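Side-chain contacts in L-talarate/galactarate dehydratase (Salmonella typhimurium, PDB 2PP0), which catalyses the magnesium-dependent dehydration of L-talarate and galactarate to 5-keto-4-deoxy-D-glucarate, and also the epimerization of L-talarate to galactarate: residues V60-A65 against E351-L356; Y90-E95 against V129-P134; P310-M315 against L335-A340. One frame throughout, in Å; residues are numbered along the deposited sequence.

Contact 1: V60-A65 against E351-L356; sequences VAIIIA and EWLNPL
Ile-62 overlaps two leucines of the segment 351-356, using a different part of its branched side chain for each. Its tip CD1 meets Leu-353 CD2 at 4.0 Å, the two side chains passing obliquely. Toward Leu-356 the approach is tip to tip: Leu-356 CD1 lies 4.0 Å from Ile-62 CG1 and close to Ile-62 CG2 as well, so one methyl sits against both branches. With chi1 at -61°, Ile-62 CG1 is anti to the carbonyl carbon and CG2 anti to the backbone N, and in this setting both branches meet Leu-356 CD1. Two residues earlier on the same face of the strand, Val-60 meets the indole of Trp-352 at about a right angle; the closest pair is Val-60 CG2 and Trp-352 CE3, 4.1 Å apart.

Within the segment 351-356, a type I turn runs from Glu-351 to Asn-354, and Leu-356 N bonds to Leu-353 O at 2.9 Å. Trp-352, Leu-353 and Leu-356 of this short segment all touch the strand. The indole also packs on Lys-82, a substrate-binding residue, and its side chain is about 7 Å from that of the catalytic His-328. Asn-6 of the second subunit packs on Trp-352 too. All five touching residues are buried. What meets here is the antiparallel sheet of the N-terminal capping domain and a loop of the C-terminal barrel domain, the domain interface beside which the active site of the enolase superfamily lies.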
# COMPACT_ATOMS: atom_id res chain seq x y z
N VAL B 60 11.99 -2.92 -29.65
CA VAL B 60 11.65 -2.43 -28.32
C VAL B 60 12.88 -2.49 -27.44
O VAL B 60 13.53 -3.54 -27.32
CB VAL B 60 10.53 -3.28 -27.67
CG1 VAL B 60 10.19 -2.73 -26.28
CG2 VAL B 60 9.29 -3.27 -28.54
N ALA B 61 13.23 -1.36 -26.84
CA ALA B 61 14.38 -1.31 -25.94
C ALA B 61 13.92 -1.92 -24.62
O ALA B 61 12.81 -1.65 -24.16
CB ALA B 61 14.82 0.13 -25.73
N ILE B 62 14.77 -2.73 -24.01
CA ILE B 62 14.45 -3.37 -22.74
C ILE B 62 15.61 -3.14 -21.78
O ILE B 62 16.74 -3.53 -22.08
CB ILE B 62 14.25 -4.90 -22.90
CG1 ILE B 62 13.10 -5.19 -23.87
CG2 ILE B 62 13.99 -5.54 -21.54
CD1 ILE B 62 11.73 -4.79 -23.35
N ILE B 63 15.35 -2.50 -20.65
CA ILE B 63 16.41 -2.28 -19.67
C ILE B 63 16.13 -3.23 -18.52
O ILE B 63 15.08 -3.17 -17.87
CB ILE B 63 16.44 -0.81 -19.17
CG1 ILE B 63 16.65 0.15 -20.35
CG2 ILE B 63 17.60 -0.62 -18.20
CD1 ILE B 63 15.44 0.30 -21.26
N ILE B 64 17.08 -4.13 -18.27
CA ILE B 64 16.93 -5.14 -17.23
C ILE B 64 17.84 -4.89 -16.04
O ILE B 64 18.97 -4.43 -16.19
CB ILE B 64 17.28 -6.53 -17.80
CG1 ILE B 64 16.51 -6.77 -19.09
CG2 ILE B 64 16.95 -7.62 -16.79
CD1 ILE B 64 16.99 -7.98 -19.87
N ALA B 65 17.32 -5.19 -14.85
CA ALA B 65 18.11 -5.06 -13.63
C ALA B 65 18.08 -6.40 -12.91
O ALA B 65 17.03 -7.04 -12.82
CB ALA B 65 17.53 -3.97 -12.73
N GLU B 351 2.65 -10.71 -27.62
CA GLU B 351 3.52 -11.88 -27.54
C GLU B 351 4.98 -11.41 -27.62
O GLU B 351 5.91 -12.19 -27.41
CB GLU B 351 3.23 -12.84 -28.70
CG GLU B 351 3.52 -12.25 -30.08
CD GLU B 351 2.30 -11.57 -30.70
OE1 GLU B 351 1.61 -10.81 -30.00
OE2 GLU B 351 2.06 -11.80 -31.91
N TRP B 352 5.15 -10.13 -27.92
CA TRP B 352 6.46 -9.52 -28.08
C TRP B 352 7.54 -9.92 -27.09
O TRP B 352 8.66 -10.21 -27.48
CB TRP B 352 6.31 -8.00 -28.06
CG TRP B 352 5.45 -7.44 -29.15
CD1 TRP B 352 4.79 -8.15 -30.13
CD2 TRP B 352 5.13 -6.07 -29.38
NE1 TRP B 352 4.09 -7.29 -30.94
CE2 TRP B 352 4.28 -6.01 -30.50
CE3 TRP B 352 5.49 -4.87 -28.74
CZ2 TRP B 352 3.78 -4.80 -31.00
CZ3 TRP B 352 4.99 -3.68 -29.23
CH2 TRP B 352 4.15 -3.65 -30.35
N LEU B 353 7.20 -9.91 -25.80
CA LEU B 353 8.18 -10.24 -24.77
C LEU B 353 8.34 -11.73 -24.46
O LEU B 353 9.26 -12.10 -23.73
CB LEU B 353 7.83 -9.48 -23.48
CG LEU B 353 7.61 -7.97 -23.64
CD1 LEU B 353 7.38 -7.34 -22.27
CD2 LEU B 353 8.82 -7.33 -24.32
N ASN B 354 7.48 -12.57 -25.02
CA ASN B 354 7.56 -14.01 -24.76
C ASN B 354 8.97 -14.59 -24.82
O ASN B 354 9.39 -15.30 -23.91
CB ASN B 354 6.67 -14.80 -25.73
CG ASN B 354 5.20 -14.64 -25.43
OD1 ASN B 354 4.82 -14.21 -24.34
ND2 ASN B 354 4.35 -14.99 -26.40
N PRO B 355 9.73 -14.30 -25.90
CA PRO B 355 11.09 -14.82 -26.03
C PRO B 355 12.14 -14.35 -25.01
O PRO B 355 13.23 -14.92 -24.93
CB PRO B 355 11.47 -14.45 -27.46
CG PRO B 355 10.66 -13.23 -27.73
CD PRO B 355 9.33 -13.56 -27.11
N LEU B 356 11.82 -13.33 -24.22
CA LEU B 356 12.78 -12.84 -23.23
C LEU B 356 12.84 -13.73 -22.01
O LEU B 356 13.82 -13.71 -21.25
CB LEU B 356 12.41 -11.42 -22.77
CG LEU B 356 12.56 -10.25 -23.75
CD1 LEU B 356 12.15 -8.98 -23.03
CD2 LEU B 356 14.00 -10.14 -24.24

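Contact 2: Y90-E95 against V129-P134; sequences YAHAKE and VQAISP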
# COMPACT_ATOMS: atom_id res chain seq x y z
N TYR B 90 18.77 3.39 -19.69
CA TYR B 90 19.93 2.57 -19.32
C TYR B 90 21.08 3.42 -18.79
O TYR B 90 21.70 3.08 -17.78
CB TYR B 90 20.43 1.76 -20.51
CG TYR B 90 21.73 1.03 -20.24
CD1 TYR B 90 21.74 -0.17 -19.52
CD2 TYR B 90 22.94 1.55 -20.69
CE1 TYR B 90 22.94 -0.84 -19.26
CE2 TYR B 90 24.15 0.89 -20.42
CZ TYR B 90 24.14 -0.30 -19.71
OH TYR B 90 25.32 -0.97 -19.46
N ALA B 91 21.38 4.52 -19.47
CA ALA B 91 22.48 5.39 -19.05
C ALA B 91 22.30 5.92 -17.64
O ALA B 91 23.26 5.96 -16.86
CB ALA B 91 22.64 6.56 -20.05
N HIS B 92 21.09 6.34 -17.29
CA HIS B 92 20.85 6.87 -15.95
C HIS B 92 20.88 5.75 -14.91
O HIS B 92 21.42 5.91 -13.82
CB HIS B 92 19.50 7.59 -15.89
CG HIS B 92 19.28 8.33 -14.61
ND1 HIS B 92 20.09 9.38 -14.21
CD2 HIS B 92 18.37 8.17 -13.62
CE1 HIS B 92 19.69 9.82 -13.03
NE2 HIS B 92 18.65 9.10 -12.65
N ALA B 93 20.27 4.61 -15.24
CA ALA B 93 20.26 3.47 -14.32
C ALA B 93 21.72 3.13 -14.00
O ALA B 93 22.09 2.89 -12.85
CB ALA B 93 19.57 2.28 -14.98
N LYS B 94 22.56 3.14 -15.03
CA LYS B 94 23.97 2.84 -14.85
C LYS B 94 24.67 3.86 -13.95
O LYS B 94 25.56 3.51 -13.19
CB LYS B 94 24.66 2.79 -16.22
CG LYS B 94 26.17 2.62 -16.16
CD LYS B 94 26.72 2.32 -17.54
CE LYS B 94 28.23 2.35 -17.58
NZ LYS B 94 28.72 2.17 -18.98
N GLU B 95 24.25 5.12 -14.04
CA GLU B 95 24.88 6.18 -13.25
C GLU B 95 24.44 6.25 -11.78
O GLU B 95 25.11 6.89 -10.96
CB GLU B 95 24.68 7.55 -13.94
CG GLU B 95 25.48 8.70 -13.31
CD GLU B 95 25.45 10.00 -14.13
OE1 GLU B 95 24.55 10.17 -14.98
OE2 GLU B 95 26.33 10.86 -13.91
N VAL B 129 12.70 8.19 -13.61
CA VAL B 129 12.02 7.22 -12.75
C VAL B 129 11.87 5.90 -13.51
O VAL B 129 11.71 4.83 -12.92
CB VAL B 129 10.63 7.71 -12.23
CG1 VAL B 129 10.81 9.02 -11.47
CG2 VAL B 129 9.64 7.88 -13.37
N GLN B 130 11.93 5.99 -14.84
CA GLN B 130 11.83 4.79 -15.65
C GLN B 130 13.16 4.03 -15.59
O GLN B 130 13.24 2.87 -15.99
CB GLN B 130 11.47 5.15 -17.10
CG GLN B 130 10.00 5.49 -17.28
CD GLN B 130 9.68 5.86 -18.72
OE1 GLN B 130 10.40 5.49 -19.64
NE2 GLN B 130 8.58 6.58 -18.91
N ALA B 131 14.19 4.70 -15.09
CA ALA B 131 15.51 4.09 -14.93
C ALA B 131 15.53 3.41 -13.55
O ALA B 131 16.32 2.51 -13.31
CB ALA B 131 16.60 5.15 -15.00
N ILE B 132 14.65 3.88 -12.66
CA ILE B 132 14.53 3.29 -11.32
C ILE B 132 13.62 2.06 -11.43
O ILE B 132 13.80 1.07 -10.72
CB ILE B 132 13.93 4.31 -10.31
CG1 ILE B 132 14.92 5.47 -10.09
CG2 ILE B 132 13.63 3.64 -8.97
CD1 ILE B 132 14.42 6.54 -9.13
N SER B 133 12.65 2.12 -12.34
CA SER B 133 11.69 1.04 -12.57
C SER B 133 12.25 -0.39 -12.54
O SER B 133 11.74 -1.25 -11.81
CB SER B 133 10.96 1.25 -13.89
OG SER B 133 9.99 2.28 -13.78
N PRO B 134 13.29 -0.68 -13.34
CA PRO B 134 13.86 -2.04 -13.35
C PRO B 134 14.31 -2.46 -11.95
O PRO B 134 14.08 -3.59 -11.52
CB PRO B 134 15.06 -1.91 -14.29
CG PRO B 134 14.69 -0.75 -15.19
CD PRO B 134 14.06 0.22 -14.23
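Along the helical segment 90-95, His-92 is the first residue to touch the other helix, and it reaches Ala-131 with its ring edge. The methyl CB of Ala-131 lies near the plane of the imidazole, 3.8 Å from His-92 CD2, and His-92 CB is almost as near, 3.9 Å from that same Ala-131 CB. With chi1 at -171° the imidazole swings out opposite the backbone N, and its CD2 side is brought alongside the alanine.

At Ala-93 the two backbones draw close: the CA atoms of Ala-93 and Ala-131 are 4.8 Å apart. Both residues at this close approach are alanines. Ala-93 CB rests 3.7 Å from the carbonyl oxygen Ala-131 O and 4.1 Å from Ala-131 CB, while Ala-131 CB in turn presses on the backbone at Ala-93 N, 3.7 Å away. Ala-131 CB thus lies between the ring edge of His-92 and the main chain at Ala-93, and van der Waals packing carries the whole meeting.

Helix 86-96 and helix 127-146 are joined here within the N-terminal domain, away from the annotated sites. Tyr-90 and Ala-93 face strand 28-40, and Tyr-90 also packs on strand 388-395. From the other helix, Ile-132 packs on helix 108-118, whereas Ser-133 and Pro-134 lie on strand 74-81, so both helices cover the antiparallel sheet.

Contact 3: P310-M315 against L335-A340; sequences PFLKIM and LHLSAA
The phenyl ring of Phe-311 takes a methyl of Leu-337 over one face and has the sulfur of Met-315 at its edge. Leu-337 CD1 stands 3.5 Å from the ring centroid and 13° off the ring normal, a CH-pi contact centred on the face. Leu-337 CB adds to it near the rim, 3.6 Å from Phe-311 CE2. These groups join helix 308-320 to helix 331-339, two neighbouring helices of the barrel domain linked through strand 324-325, the beta-alpha arrangement of the enolase superfamily barrel.

Phe-311 and Leu-337 come from opposite directions. The phenyl extends from its helix with CG opposite the backbone N (chi1 -174°), and this carries the ring across to the leucine. The other branch of Leu-337 serves a second partner: its CD2 meets Leu-312 CD2 at 4.2 Å, the two side chains crossing at about a right angle. Leu-337 is therefore shared, one methyl for the aromatic and one for the aliphatic residue. The short helical segments 310-315 and 335-339 run 30° from parallel, with axes 11.3 Å apart at their closest, a spacing bridged by side chains.

Ala-302, in helix 302-305, packs on both Phe-311 and Leu-337, and His-334 meets the Phe-311 ring. The side chain of Phe-311 is about 6 Å from that of Asp-301, which is thought to raise the basicity of the catalytic histidine. Farther along the helix, Met-315 SD sits 3.4 Å from the carbonyl oxygen Leu-337 O.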
# COMPACT_ATOMS: atom_id res chain seq x y z
N PRO B 310 5.22 3.09 -7.35
CA PRO B 310 4.29 4.16 -7.71
C PRO B 310 3.01 3.62 -8.35
O PRO B 310 1.94 4.23 -8.24
CB PRO B 310 5.12 5.04 -8.67
CG PRO B 310 6.12 4.06 -9.25
CD PRO B 310 6.51 3.25 -8.04
N PHE B 311 3.10 2.47 -9.01
CA PHE B 311 1.93 1.87 -9.64
C PHE B 311 0.91 1.51 -8.55
O PHE B 311 -0.30 1.63 -8.75
CB PHE B 311 2.34 0.61 -10.43
CG PHE B 311 1.22 -0.01 -11.23
CD1 PHE B 311 1.22 0.07 -12.62
CD2 PHE B 311 0.18 -0.69 -10.60
CE1 PHE B 311 0.20 -0.52 -13.37
CE2 PHE B 311 -0.85 -1.28 -11.33
CZ PHE B 311 -0.84 -1.20 -12.72
N LEU B 312 1.41 1.07 -7.40
CA LEU B 312 0.52 0.71 -6.29
C LEU B 312 -0.25 1.93 -5.78
O LEU B 312 -1.44 1.84 -5.52
CB LEU B 312 1.32 0.07 -5.14
CG LEU B 312 1.96 -1.29 -5.42
CD1 LEU B 312 2.78 -1.75 -4.23
CD2 LEU B 312 0.88 -2.31 -5.73
N LYS B 313 0.43 3.06 -5.65
CA LYS B 313 -0.25 4.27 -5.17
C LYS B 313 -1.28 4.72 -6.20
O LYS B 313 -2.33 5.26 -5.85
CB LYS B 313 0.75 5.40 -4.92
CG LYS B 313 1.72 5.12 -3.78
CD LYS B 313 2.36 6.42 -3.29
CE LYS B 313 3.05 7.20 -4.41
NZ LYS B 313 3.52 8.55 -3.96
N ILE B 314 -0.98 4.50 -7.47
CA ILE B 314 -1.90 4.87 -8.53
C ILE B 314 -3.15 4.00 -8.42
O ILE B 314 -4.28 4.50 -8.49
CB ILE B 314 -1.24 4.69 -9.92
CG1 ILE B 314 -0.12 5.72 -10.09
CG2 ILE B 314 -2.29 4.85 -11.03
CD1 ILE B 314 0.78 5.46 -11.28
N MET B 315 -2.94 2.70 -8.24
CA MET B 315 -4.05 1.75 -8.09
C MET B 315 -4.96 2.12 -6.94
O MET B 315 -6.18 2.07 -7.06
CB MET B 315 -3.53 0.34 -7.83
CG MET B 315 -3.32 -0.52 -9.05
SD MET B 315 -2.99 -2.21 -8.49
CE MET B 315 -1.62 -1.97 -7.69
N LEU B 335 0.16 -8.63 -14.61
CA LEU B 335 -0.74 -9.72 -14.23
C LEU B 335 -0.86 -9.74 -12.71
O LEU B 335 -1.95 -9.87 -12.16
CB LEU B 335 -0.22 -11.08 -14.71
CG LEU B 335 -0.98 -12.31 -14.21
CD1 LEU B 335 -2.39 -12.33 -14.75
CD2 LEU B 335 -0.26 -13.58 -14.63
N HIS B 336 0.28 -9.59 -12.04
CA HIS B 336 0.34 -9.60 -10.58
C HIS B 336 -0.34 -8.38 -9.97
O HIS B 336 -1.05 -8.49 -8.97
CB HIS B 336 1.79 -9.64 -10.12
CG HIS B 336 2.52 -10.87 -10.56
ND1 HIS B 336 2.38 -12.09 -9.94
CD2 HIS B 336 3.37 -11.08 -11.60
CE1 HIS B 336 3.10 -13.00 -10.57
NE2 HIS B 336 3.72 -12.41 -11.58
N LEU B 337 -0.10 -7.21 -10.57
CA LEU B 337 -0.68 -5.97 -10.08
C LEU B 337 -2.19 -5.93 -10.27
O LEU B 337 -2.92 -5.50 -9.38
CB LEU B 337 -0.02 -4.77 -10.78
CG LEU B 337 1.51 -4.68 -10.59
CD1 LEU B 337 2.08 -3.49 -11.37
CD2 LEU B 337 1.82 -4.54 -9.11
N SER B 338 -2.67 -6.37 -11.43
CA SER B 338 -4.10 -6.36 -11.69
C SER B 338 -4.81 -7.39 -10.80
O SER B 338 -5.95 -7.18 -10.38
CB SER B 338 -4.37 -6.64 -13.17
OG SER B 338 -3.78 -7.85 -13.57
N ALA B 339 -4.13 -8.50 -10.50
CA ALA B 339 -4.71 -9.53 -9.64
C ALA B 339 -5.01 -8.95 -8.26
O ALA B 339 -5.98 -9.34 -7.59
CB ALA B 339 -3.73 -10.71 -9.50
N ALA B 340 -4.18 -7.99 -7.85
CA ALA B 340 -4.34 -7.35 -6.55
C ALA B 340 -5.34 -6.19 -6.54
O ALA B 340 -5.61 -5.63 -5.49
CB ALA B 340 -2.98 -6.87 -6.05

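How the contacts relate
Contacts 1 and 2 touch, their centres 16 Å apart: Ala-65 CB on strand 57-69 packs against Pro-134 CB of helix 127-146 at 3.6 Å. That strand therefore meets the barrel domain's loop through contact 1 and the helical layer of its own domain near contact 2. Contact 3 belongs to the barrel domain, its centre 20 Å from that of contact 1 and 21 Å from that of contact 2, and it touches neither. Along the chain, contact 2 closes before contact 3 opens, and both fall between the two segments of contact 1. Contact 1 thus ties the two domains together, while the others pack helices within each.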